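HmuY protein (Prevotella intermedia, PDB 6R2H) probably binds heme as a hemophore-like member of the HmuY family. Local coordinates at residues 83-88 / 133-138; 97-102 / 155-160; 71-76 / 183-188. One frame throughout, in Å; residues are numbered along the deposited sequence.

Contact 1 of 3, residues 83-88 / 133-138; sequences GEVLMT and NGEMGK
Glu135 reaches Met87 through two torsions: chi1 of -165° carries CG away from its own backbone nitrogen, and a bend at chi2 (73°) turns the carboxylate toward strand 83-87. There Met87 N donates to Glu135 OE2 at 3.1 Å in a nearly straight bond (164°) that uses the anti lone pair of the oxygen. The other oxygen, Glu135 OE1, meets Lys138 NZ at 3.2 Å in a salt bridge whose hydrogen bond is weak, so the carboxylate joins a strand amide to an ammonium group, which probably favours its charged form. The aliphatic part of Lys138 crosses Met87 at about a right angle, with CD 3.8 Å from Met87 CE. Val85 fills the other half: its CG2 lies 3.5 Å from both OD1 and ND2 of Asn133, and its CG1 is 3.8 Å from Glu135 CG. The Asn133 amide is gripped at both ends: OD1 accepts from Met136 N within the loop, an Asx motif, while ND2 donates to Val105 O and Asp107 OD1 of strand 105-115. Strand 83-87 runs between strands 155-160 and 105-115 of the large antiparallel sheet, and the loop, entered from strand 124-132, also packs Met136 against Ala78 of strand 77-80.

Contact 2 of 3, residues 97-102 / 155-160; sequences NALPAG and VFAVKF
Leu99 meets strand 155-160 at Ala157, and its side chain can be followed outward from the loop. CB makes no close approach, staying 4.7 Å from Ala157 CB. The branch point comes next: with CG set beside the backbone N (chi1 -89°), Leu99 CG sits 3.9 Å from Ala157 CB, so the single methyl of the alanine abuts the fork of the leucine. From there the two methyls diverge. CD1 stays back, 4.5 Å from Val158 O, whereas the chi2 of 62° places CD2 farther along the strand, 3.6 Å from Val158 O and equally 3.6 Å from Lys159 CG. The lysine is thus touched on its first methylene beyond CB, and the two side chains run obliquely to each other, well short of the ammonium group. Beside the leucine, Pro100 adds a looser touch, its CD 4.3 Å from Ala157 CB. Residues 97-102 lie in the connection between strands 83-87 and 105-115, neighbours in the large antiparallel sheet, and pack back on that sheet: Leu99 also rests on Ala165 and Leu167 of strand 165-174 and on Tyr104, whose hydroxyl bonds to Pro100 O. No hydrogen bond or salt bridge passes between the two segments. What remains is van der Waals packing, mostly apolar, with one methyl resting near a carbonyl oxygen; with about 168 Å² buried, this is consistent with Leu99 being held by shape and by the burial of apolar surface rather than by directed polar bonds.

Contact 3 of 3, residues 71-76 / 183-188; sequences IAFHIT and VSFDYK
Phe73 and Val183 make the closely fitted end of this contact. The valine straddles the aromatic side chain with both of its methyls: CG1 stands over one face of the Phe73 ring, 4.1 Å from the centroid and 13° off the ring normal, in a CH-pi contact, while CG2 drops to the root of the side chain, 4.0 Å from both CB and CG of Phe73. The same CG1 also lies in the plane of the Phe185 ring, at its edge, so one methyl is wedged between two aromatic groups. Phe73 CE2 approaches Phe185 CE2 to 4.1 Å, the two side chains crossing obliquely.

The two strands come from facing sheets, packed as in a beta sandwich. Strand 71-74 belongs to the smaller, four-stranded antiparallel sheet and strand 183-188 is part of the larger one; the two axes pass 10.0 Å apart at an angle of 150°. No hydrogen bond joins these two segments, and the contact is mostly side chain to side chain.

Away from Val183 the fit is sparser. Ile71 and Phe185 come from opposite directions and meet chiefly through one pair of atoms, Ile71 CD1 to Phe185 CZ at 4.1 Å. Phe185 has CG between its backbone N and carbonyl carbon (chi1 54°), which swings the ring into the gap between the sheets, where Phe8, Phe170 and Ile168 also pack against it. Beyond Phe73, at the turn, the contact with Ile75 is through its backbone alone, Val183 CG2 lying 4.1 Å from Ile75 O. The touching residues are all buried; within strand 183-188 it is Asp186, outside the contact, that is partly exposed, and it makes a weak hydrogen bond to His7.

The three contacts show one large sheet packed against in different ways: by a loop using polar and apolar groups in contact 1, by an apolar loop in contact 2 and by a second sheet in contact 3. Contacts 1 and 2, with centres about 10 Å apart, are joined directly, since Leu86 O lies 2.8 Å from Ala157 N in a probable hydrogen bond between neighbouring strands. Contact 3 is centred about 12 Å from contact 1, with Met136 SD 4.2 Å from Ile71 CG2. Its centre lies about 16 Å from that of contact 2, but a weak hydrogen bond, Asn97 OD1 to Lys188 NZ at 2.9 Å, links their margins. Along the chain, contacts 1 and 2 interlock, both nested within the span closed by contact 3.

Contact 1 of 3, residues 83-88 / 133-138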
# COMPACT_ATOMS: atom_id res chain seq x y z
N GLY A 83 5.36 11.16 -1.40
CA GLY A 83 6.31 10.54 -2.31
C GLY A 83 5.77 10.41 -3.73
O GLY A 83 4.56 10.49 -3.97
N GLU A 84 6.70 10.21 -4.68
CA GLU A 84 6.39 9.95 -6.07
C GLU A 84 7.06 8.64 -6.46
O GLU A 84 8.19 8.40 -6.05
CB GLU A 84 6.94 11.08 -6.93
CG GLU A 84 6.24 12.41 -6.73
CD GLU A 84 6.82 13.54 -7.55
OE1 GLU A 84 8.05 13.81 -7.41
OE2 GLU A 84 6.06 14.13 -8.34
N VAL A 85 6.36 7.83 -7.27
CA VAL A 85 6.78 6.46 -7.53
C VAL A 85 6.90 6.24 -9.04
O VAL A 85 6.10 6.76 -9.82
CB VAL A 85 5.81 5.43 -6.91
CG1 VAL A 85 6.19 3.99 -7.22
CG2 VAL A 85 5.67 5.63 -5.41
N LEU A 86 7.93 5.48 -9.43
CA LEU A 86 8.09 5.01 -10.79
C LEU A 86 8.46 3.53 -10.73
O LEU A 86 9.46 3.18 -10.11
CB LEU A 86 9.21 5.80 -11.48
CG LEU A 86 9.65 5.21 -12.82
CD1 LEU A 86 8.63 5.49 -13.92
CD2 LEU A 86 11.03 5.73 -13.22
N MET A 87 7.65 2.69 -11.37
CA MET A 87 7.99 1.29 -11.56
C MET A 87 9.01 1.20 -12.70
O MET A 87 8.66 1.42 -13.85
CB MET A 87 6.73 0.49 -11.91
CG MET A 87 6.98 -1.01 -11.99
SD MET A 87 5.51 -2.00 -12.40
CE MET A 87 5.03 -1.29 -13.98
N THR A 88 10.28 0.93 -12.37
CA THR A 88 11.33 0.92 -13.38
C THR A 88 11.27 -0.39 -14.16
O THR A 88 10.46 -1.27 -13.83
CB THR A 88 12.73 1.08 -12.78
OG1 THR A 88 13.12 -0.20 -12.28
CG2 THR A 88 12.81 2.12 -11.68
N ASN A 133 -1.24 5.42 -3.80
CA ASN A 133 -0.31 5.60 -4.90
C ASN A 133 -0.53 4.49 -5.92
O ASN A 133 -0.25 3.32 -5.63
CB ASN A 133 1.15 5.58 -4.46
CG ASN A 133 2.08 5.97 -5.58
OD1 ASN A 133 2.36 5.18 -6.48
ND2 ASN A 133 2.55 7.21 -5.54
N GLY A 134 -0.99 4.88 -7.11
CA GLY A 134 -1.41 3.95 -8.14
C GLY A 134 -0.25 3.11 -8.67
O GLY A 134 -0.41 1.92 -8.95
N GLU A 135 0.93 3.75 -8.81
CA GLU A 135 2.11 3.10 -9.36
C GLU A 135 2.60 2.02 -8.39
O GLU A 135 2.78 0.87 -8.78
CB GLU A 135 3.20 4.14 -9.65
CG GLU A 135 4.33 3.64 -10.53
CD GLU A 135 4.03 3.44 -12.00
OE1 GLU A 135 2.83 3.44 -12.37
OE2 GLU A 135 4.99 3.24 -12.77
N MET A 136 2.81 2.40 -7.12
CA MET A 136 3.33 1.42 -6.18
C MET A 136 2.34 0.26 -6.06
O MET A 136 2.75 -0.88 -5.83
CB MET A 136 3.59 2.03 -4.80
CG MET A 136 4.28 1.03 -3.88
SD MET A 136 5.18 1.82 -2.54
CE MET A 136 6.69 2.23 -3.42
N GLY A 137 1.05 0.57 -6.24
CA GLY A 137 -0.03 -0.40 -6.20
C GLY A 137 0.21 -1.56 -7.18
O GLY A 137 -0.37 -2.63 -7.00
N LYS A 138 1.09 -1.35 -8.16
CA LYS A 138 1.35 -2.35 -9.18
C LYS A 138 2.28 -3.45 -8.67
O LYS A 138 2.61 -4.37 -9.42
CB LYS A 138 1.96 -1.70 -10.43
CG LYS A 138 1.04 -0.82 -11.25
CD LYS A 138 1.81 -0.12 -12.34
CE LYS A 138 1.01 0.92 -13.10
NZ LYS A 138 1.69 1.26 -14.38

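Contact 2 of 3, residues 97-102 / 155-160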
# COMPACT_ATOMS: atom_id res chain seq x y z
N ASN A 97 21.57 1.82 -8.10
CA ASN A 97 21.98 2.49 -6.87
C ASN A 97 21.59 3.96 -6.85
O ASN A 97 21.90 4.67 -5.90
CB ASN A 97 23.48 2.36 -6.61
CG ASN A 97 23.84 1.07 -5.92
OD1 ASN A 97 23.65 0.94 -4.70
ND2 ASN A 97 24.35 0.12 -6.68
N ALA A 98 20.91 4.41 -7.91
CA ALA A 98 20.33 5.74 -7.94
C ALA A 98 19.01 5.66 -8.69
O ALA A 98 18.78 4.73 -9.46
CB ALA A 98 21.30 6.69 -8.60
N LEU A 99 18.15 6.66 -8.46
CA LEU A 99 16.87 6.79 -9.13
C LEU A 99 17.09 7.24 -10.57
O LEU A 99 17.85 8.18 -10.82
CB LEU A 99 16.04 7.82 -8.37
CG LEU A 99 15.18 7.28 -7.23
CD1 LEU A 99 16.04 6.66 -6.16
CD2 LEU A 99 14.34 8.39 -6.65
N PRO A 100 16.47 6.56 -11.57
CA PRO A 100 16.52 7.02 -12.96
C PRO A 100 15.50 8.12 -13.23
O PRO A 100 14.59 8.33 -12.43
CB PRO A 100 16.14 5.75 -13.72
CG PRO A 100 15.19 5.04 -12.79
CD PRO A 100 15.75 5.29 -11.41
N ALA A 101 15.66 8.81 -14.36
CA ALA A 101 14.66 9.76 -14.82
C ALA A 101 13.46 9.00 -15.37
O ALA A 101 13.59 7.85 -15.80
CB ALA A 101 15.25 10.71 -15.83
N GLY A 102 12.29 9.65 -15.33
CA GLY A 102 11.06 9.05 -15.83
C GLY A 102 9.82 9.73 -15.24
O GLY A 102 9.92 10.81 -14.67
N VAL A 155 11.94 -3.23 -9.82
CA VAL A 155 12.37 -2.31 -8.78
C VAL A 155 11.52 -1.04 -8.91
O VAL A 155 11.40 -0.50 -10.00
CB VAL A 155 13.88 -2.00 -8.85
CG1 VAL A 155 14.27 -0.96 -7.81
CG2 VAL A 155 14.73 -3.25 -8.68
N PHE A 156 10.92 -0.61 -7.80
CA PHE A 156 10.19 0.64 -7.74
C PHE A 156 11.13 1.72 -7.21
O PHE A 156 11.80 1.52 -6.20
CB PHE A 156 8.96 0.50 -6.83
CG PHE A 156 7.88 -0.37 -7.39
CD1 PHE A 156 7.96 -1.75 -7.32
CD2 PHE A 156 6.78 0.21 -8.02
CE1 PHE A 156 6.96 -2.54 -7.86
CE2 PHE A 156 5.78 -0.59 -8.56
CZ PHE A 156 5.87 -1.96 -8.48
N ALA A 157 11.14 2.88 -7.88
CA ALA A 157 11.87 4.06 -7.43
C ALA A 157 10.91 5.02 -6.75
O ALA A 157 9.82 5.26 -7.27
CB ALA A 157 12.53 4.71 -8.62
N VAL A 158 11.32 5.56 -5.59
CA VAL A 158 10.51 6.47 -4.77
C VAL A 158 11.34 7.69 -4.38
O VAL A 158 12.38 7.54 -3.74
CB VAL A 158 9.93 5.77 -3.52
CG1 VAL A 158 8.70 6.49 -3.00
CG2 VAL A 158 9.61 4.31 -3.76
N LYS A 159 10.84 8.89 -4.75
CA LYS A 159 11.38 10.19 -4.39
C LYS A 159 10.46 10.82 -3.34
O LYS A 159 9.25 10.90 -3.56
CB LYS A 159 11.17 11.20 -5.53
CG LYS A 159 12.15 11.24 -6.70
CD LYS A 159 11.46 11.86 -7.92
CE LYS A 159 12.37 12.46 -8.98
NZ LYS A 159 12.64 13.90 -8.72
N PHE A 160 11.04 11.31 -2.23
CA PHE A 160 10.25 11.97 -1.21
C PHE A 160 10.56 13.47 -1.19
O PHE A 160 11.69 13.88 -1.43
CB PHE A 160 10.49 11.33 0.16
CG PHE A 160 10.17 9.86 0.24
CD1 PHE A 160 8.87 9.41 0.37
CD2 PHE A 160 11.20 8.92 0.17
CE1 PHE A 160 8.61 8.05 0.41
CE2 PHE A 160 10.93 7.56 0.22
CZ PHE A 160 9.63 7.13 0.36

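Contact 3 of 3, residues 71-76 / 183-188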
# COMPACT_ATOMS: atom_id res chain seq x y z
N ILE A 71 6.30 4.85 3.57
CA ILE A 71 5.29 4.13 2.80
C ILE A 71 4.40 3.33 3.75
O ILE A 71 4.80 3.02 4.88
CB ILE A 71 5.90 3.24 1.69
CG1 ILE A 71 6.71 2.07 2.27
CG2 ILE A 71 6.69 4.06 0.70
CD1 ILE A 71 7.27 1.10 1.25
N ALA A 72 3.20 2.99 3.26
CA ALA A 72 2.18 2.33 4.06
C ALA A 72 1.39 1.35 3.20
O ALA A 72 1.22 1.57 2.00
CB ALA A 72 1.30 3.36 4.74
N PHE A 73 0.92 0.28 3.84
CA PHE A 73 0.19 -0.78 3.17
C PHE A 73 -1.10 -1.10 3.92
O PHE A 73 -1.13 -1.14 5.15
CB PHE A 73 1.07 -2.02 2.97
CG PHE A 73 2.25 -1.79 2.05
CD1 PHE A 73 2.11 -1.93 0.68
CD2 PHE A 73 3.48 -1.40 2.56
CE1 PHE A 73 3.18 -1.72 -0.18
CE2 PHE A 73 4.56 -1.19 1.70
CZ PHE A 73 4.40 -1.33 0.34
N HIS A 74 -2.16 -1.27 3.13
CA HIS A 74 -3.45 -1.77 3.56
C HIS A 74 -3.84 -2.93 2.64
O HIS A 74 -4.23 -2.71 1.50
CB HIS A 74 -4.51 -0.65 3.52
CG HIS A 74 -5.91 -1.16 3.54
ND1 HIS A 74 -6.66 -1.36 2.39
CD2 HIS A 74 -6.71 -1.53 4.57
CE1 HIS A 74 -7.86 -1.81 2.71
NE2 HIS A 74 -7.91 -1.92 4.04
N ILE A 75 -3.73 -4.16 3.16
CA ILE A 75 -3.86 -5.35 2.34
C ILE A 75 -2.81 -5.25 1.23
O ILE A 75 -1.63 -5.47 1.50
CB ILE A 75 -5.31 -5.59 1.86
CG1 ILE A 75 -6.31 -5.52 3.02
CG2 ILE A 75 -5.43 -6.89 1.09
CD1 ILE A 75 -6.05 -6.50 4.14
N THR A 76 -3.21 -4.85 0.01
CA THR A 76 -2.25 -4.70 -1.08
C THR A 76 -2.22 -3.26 -1.58
O THR A 76 -1.38 -2.92 -2.42
CB THR A 76 -2.44 -5.72 -2.22
OG1 THR A 76 -3.73 -5.57 -2.80
CG2 THR A 76 -2.28 -7.15 -1.77
N VAL A 183 3.33 -8.56 3.41
CA VAL A 183 4.11 -7.64 2.60
C VAL A 183 5.57 -7.92 2.93
O VAL A 183 5.95 -7.89 4.11
CB VAL A 183 3.73 -6.17 2.87
CG1 VAL A 183 4.76 -5.17 2.35
CG2 VAL A 183 2.32 -5.79 2.40
N SER A 184 6.36 -8.24 1.90
CA SER A 184 7.78 -8.53 2.03
C SER A 184 8.54 -7.89 0.87
O SER A 184 8.08 -8.01 -0.27
CB SER A 184 7.98 -10.01 2.03
OG SER A 184 9.30 -10.32 2.41
N PHE A 185 9.66 -7.20 1.14
CA PHE A 185 10.48 -6.63 0.08
C PHE A 185 11.91 -6.39 0.55
O PHE A 185 12.19 -6.36 1.74
CB PHE A 185 9.90 -5.30 -0.42
CG PHE A 185 9.64 -4.25 0.64
CD1 PHE A 185 10.65 -3.37 1.04
CD2 PHE A 185 8.39 -4.13 1.23
CE1 PHE A 185 10.41 -2.39 1.99
CE2 PHE A 185 8.16 -3.15 2.19
CZ PHE A 185 9.16 -2.28 2.56
N ASP A 186 12.80 -6.23 -0.43
CA ASP A 186 14.15 -5.74 -0.20
C ASP A 186 14.24 -4.33 -0.74
O ASP A 186 13.48 -3.98 -1.65
CB ASP A 186 15.20 -6.60 -0.90
CG ASP A 186 15.15 -8.06 -0.50
OD1 ASP A 186 14.89 -8.33 0.69
OD2 ASP A 186 15.35 -8.92 -1.38
N TYR A 187 15.17 -3.54 -0.18
CA TYR A 187 15.24 -2.14 -0.55
C TYR A 187 16.59 -1.51 -0.22
O TYR A 187 17.31 -1.97 0.66
CB TYR A 187 14.15 -1.35 0.17
CG TYR A 187 14.28 -1.24 1.67
CD1 TYR A 187 13.85 -2.27 2.49
CD2 TYR A 187 14.78 -0.09 2.27
CE1 TYR A 187 13.91 -2.16 3.86
CE2 TYR A 187 14.85 0.04 3.65
CZ TYR A 187 14.42 -1.01 4.45
OH TYR A 187 14.48 -0.93 5.81
N LYS A 188 16.88 -0.41 -0.92
CA LYS A 188 18.01 0.42 -0.59
C LYS A 188 17.45 1.78 -0.24
O LYS A 188 16.59 2.30 -0.95
CB LYS A 188 18.96 0.53 -1.78
CG LYS A 188 19.63 -0.76 -2.23
CD LYS A 188 20.66 -0.53 -3.33
CE LYS A 188 21.25 -1.81 -3.88
NZ LYS A 188 22.14 -1.55 -5.03